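Local coordinates for hypothetical protein BACOVA_04980 (Bacteroides ovatus, PDB 3UFI), which is probably a fimbrial (FimA-like) subunit that takes part in building pili for cell adhesion, at residues G39-I44 against Q67-T72. Sequence-based numbering, arbitrary orientation.
Sequences GSDDRI and QYRNET
Arg43 and Arg69 face each other where strand 43-51 begins beside strand 66-72, and they share one carboxylate oxygen, Asp41 OD1. The antiparallel pair belongs to a mixed beta sheet of this fimbrillin-like protein. Residues 39-42 form a type I turn that leads into strand 43-51. Arg43 and Arg69 make a non-hydrogen-bonded pair, with both side chains on the same face. Their guanidinium planes are turned 72° apart. Arg43 NE lies 3.4 Å from Arg69 CG, where the two chains cross at a slant. Arg69 is extended from CG to NE and crosses the Asp41 side chain at about a right angle. In one salt bridge, Arg69 NE reaches the anti lone pair of Asp41 OD1 at 2.6 Å. In a second, Arg43 NH2 meets Asp41 OD1 on its syn side at 2.9 Å. The shared anion probably offsets the closeness of the two positive groups. The Arg43 chain turns about its CB-CG bond (chi2 -67°), which helps bring its guanidinium between Asp41 and Gln67. Arg43 NH1 donates to Gln67 OE1 at 2.7 Å, approaching from above the amide's carbonyl plane. With an alanine at Arg43, Gln67 OE1 would probably lose this donor and Asp41 one of its two cations.

On the opposite face Ile44 CG1 packs on Tyr68 CB at 3.7 Å, and Ile17 and Phe76 touch both side chains. Backbone bonds in both directions join Ile44 and Tyr68, and Asn70 N donates to Asp42 O at 2.8 Å. Asp42 OD2 in turn accepts from Gly39 N, bracing the turn. Back on the arginine face, Ser40 O sits over one face of the Arg69 guanidinium, 3.3 Å from Arg69 NH2 but at too poor an angle for a hydrogen bond.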
loop_
_atom_site.group_PDB
_atom_site.type_symbol
_atom_site.label_atom_id
_atom_site.label_comp_id
_atom_site.label_asym_id
_atom_site.label_seq_id
_atom_site.Cartn_x
_atom_site.Cartn_y
_atom_site.Cartn_z
ATOM N N GLY A 39 3.129 -5.364 -10.604
ATOM C CA GLY A 39 4.130 -4.812 -11.511
ATOM C C GLY A 39 5.130 -5.918 -11.802
ATOM O O GLY A 39 5.354 -6.790 -10.950
ATOM N N SER A 40 5.748 -5.892 -12.984
ATOM C CA SER A 40 6.691 -6.917 -13.437
ATOM C C SER A 40 7.919 -7.181 -12.510
ATOM O O SER A 40 8.453 -8.296 -12.519
ATOM C CB SER A 40 7.209 -6.575 -14.830
ATOM O OG SER A 40 8.024 -7.629 -15.321
ATOM N N ASP A 41 8.386 -6.199 -11.757
ATOM C CA ASP A 41 9.564 -6.462 -10.918
ATOM C C ASP A 41 9.208 -6.371 -9.412
ATOM O O ASP A 41 10.100 -6.167 -8.594
ATOM C CB ASP A 41 10.672 -5.436 -11.296
ATOM C CG ASP A 41 12.039 -5.625 -10.638
ATOM O OD1 ASP A 41 12.571 -6.761 -10.682
ATOM O OD2 ASP A 41 12.576 -4.630 -10.086
ATOM N N ASP A 42 7.910 -6.495 -9.053
ATOM C CA ASP A 42 7.448 -6.358 -7.664
ATOM C C ASP A 42 8.084 -7.404 -6.750
ATOM O O ASP A 42 8.199 -8.573 -7.117
ATOM C CB ASP A 42 5.924 -6.431 -7.575
ATOM C CG ASP A 42 5.203 -5.167 -8.038
ATOM O OD1 ASP A 42 5.893 -4.144 -8.331
ATOM O OD2 ASP A 42 3.968 -5.174 -8.052
ATOM N N ARG A 43 8.496 -6.952 -5.562
ATOM C CA ARG A 43 9.196 -7.755 -4.579
ATOM C C ARG A 43 8.433 -7.854 -3.291
ATOM O O ARG A 43 7.994 -6.846 -2.746
ATOM C CB ARG A 43 10.596 -7.176 -4.301
ATOM C CG ARG A 43 11.426 -6.770 -5.514
ATOM C CD ARG A 43 11.797 -7.991 -6.306
ATOM N NE ARG A 43 12.588 -7.645 -7.478
ATOM C CZ ARG A 43 13.916 -7.652 -7.527
ATOM N NH1 ARG A 43 14.628 -7.979 -6.454
ATOM N NH2 ARG A 43 14.542 -7.356 -8.654
ATOM N N ILE A 44 8.342 -9.083 -2.758
ATOM C CA ILE A 44 7.681 -9.344 -1.479
ATOM C C ILE A 44 8.678 -10.029 -0.520
ATOM O O ILE A 44 9.644 -10.639 -0.969
ATOM C CB ILE A 44 6.375 -10.201 -1.677
ATOM C CG1 ILE A 44 6.687 -11.630 -2.235
ATOM C CG2 ILE A 44 5.305 -9.432 -2.517
ATOM C CD1 ILE A 44 5.489 -12.643 -2.231
ATOM N N GLN A 67 13.225 -12.690 0.143
ATOM C CA GLN A 67 12.754 -11.935 -1.014
ATOM C C GLN A 67 12.321 -12.847 -2.170
ATOM O O GLN A 67 13.051 -13.749 -2.543
ATOM C CB GLN A 67 13.830 -10.946 -1.503
ATOM C CG GLN A 67 13.245 -9.934 -2.510
ATOM C CD GLN A 67 14.259 -9.026 -3.137
ATOM O OE1 GLN A 67 13.910 -8.084 -3.823
ATOM N NE2 GLN A 67 15.533 -9.279 -2.937
ATOM N N TYR A 68 11.128 -12.576 -2.718
ATOM C CA TYR A 68 10.519 -13.202 -3.893
ATOM C C TYR A 68 10.196 -12.083 -4.885
ATOM O O TYR A 68 9.901 -10.961 -4.477
ATOM C CB TYR A 68 9.251 -14.023 -3.541
ATOM C CG TYR A 68 9.541 -15.364 -2.901
ATOM C CD1 TYR A 68 9.978 -15.454 -1.579
ATOM C CD2 TYR A 68 9.386 -16.546 -3.617
ATOM C CE1 TYR A 68 10.254 -16.692 -0.990
ATOM C CE2 TYR A 68 9.678 -17.785 -3.047
ATOM C CZ TYR A 68 10.126 -17.851 -1.738
ATOM O OH TYR A 68 10.356 -19.071 -1.172
ATOM N N ARG A 69 10.324 -12.369 -6.180
ATOM C CA ARG A 69 10.036 -11.397 -7.232
ATOM C C ARG A 69 8.848 -11.889 -8.059
ATOM O O ARG A 69 8.756 -13.076 -8.344
ATOM C CB ARG A 69 11.279 -11.212 -8.124
ATOM C CG ARG A 69 11.127 -10.161 -9.210
ATOM C CD ARG A 69 12.359 -10.137 -10.083
ATOM N NE ARG A 69 12.179 -9.294 -11.266
ATOM C CZ ARG A 69 11.682 -9.718 -12.426
ATOM N NH1 ARG A 69 11.280 -10.981 -12.566
ATOM N NH2 ARG A 69 11.569 -8.882 -13.452
ATOM N N ASN A 70 7.990 -10.972 -8.510
ATOM C CA ASN A 70 6.886 -11.323 -9.394
ATOM C C ASN A 70 7.448 -11.734 -10.757
ATOM O O ASN A 70 8.160 -10.954 -11.365
ATOM C CB ASN A 70 5.892 -10.160 -9.519
ATOM C CG ASN A 70 4.749 -10.468 -10.440
ATOM O OD1 ASN A 70 4.622 -9.903 -11.522
ATOM N ND2 ASN A 70 3.937 -11.422 -10.069
ATOM N N GLU A 71 7.209 -12.985 -11.179
ATOM C CA GLU A 71 7.666 -13.519 -12.462
ATOM C C GLU A 71 6.694 -13.049 -13.547
ATOM O O GLU A 71 7.061 -12.256 -14.412
ATOM C CB GLU A 71 7.779 -15.054 -12.400
ATOM C CG GLU A 71 8.391 -15.693 -13.640
ATOM C CD GLU A 71 9.905 -15.662 -13.783
ATOM O OE1 GLU A 71 10.542 -14.664 -13.372
ATOM O OE2 GLU A 71 10.452 -16.640 -14.343
ATOM N N THR A 72 5.432 -13.470 -13.443
ATOM C CA THR A 72 4.332 -13.079 -14.340
ATOM C C THR A 72 3.004 -13.410 -13.656
ATOM O O THR A 72 2.858 -14.477 -13.061
ATOM C CB THR A 72 4.471 -13.734 -15.740
ATOM O OG1 THR A 72 3.473 -13.187 -16.599
ATOM C CG2 THR A 72 4.417 -15.267 -15.713
HETATM O O HOH W 1 17.714 -7.864 -5.041
#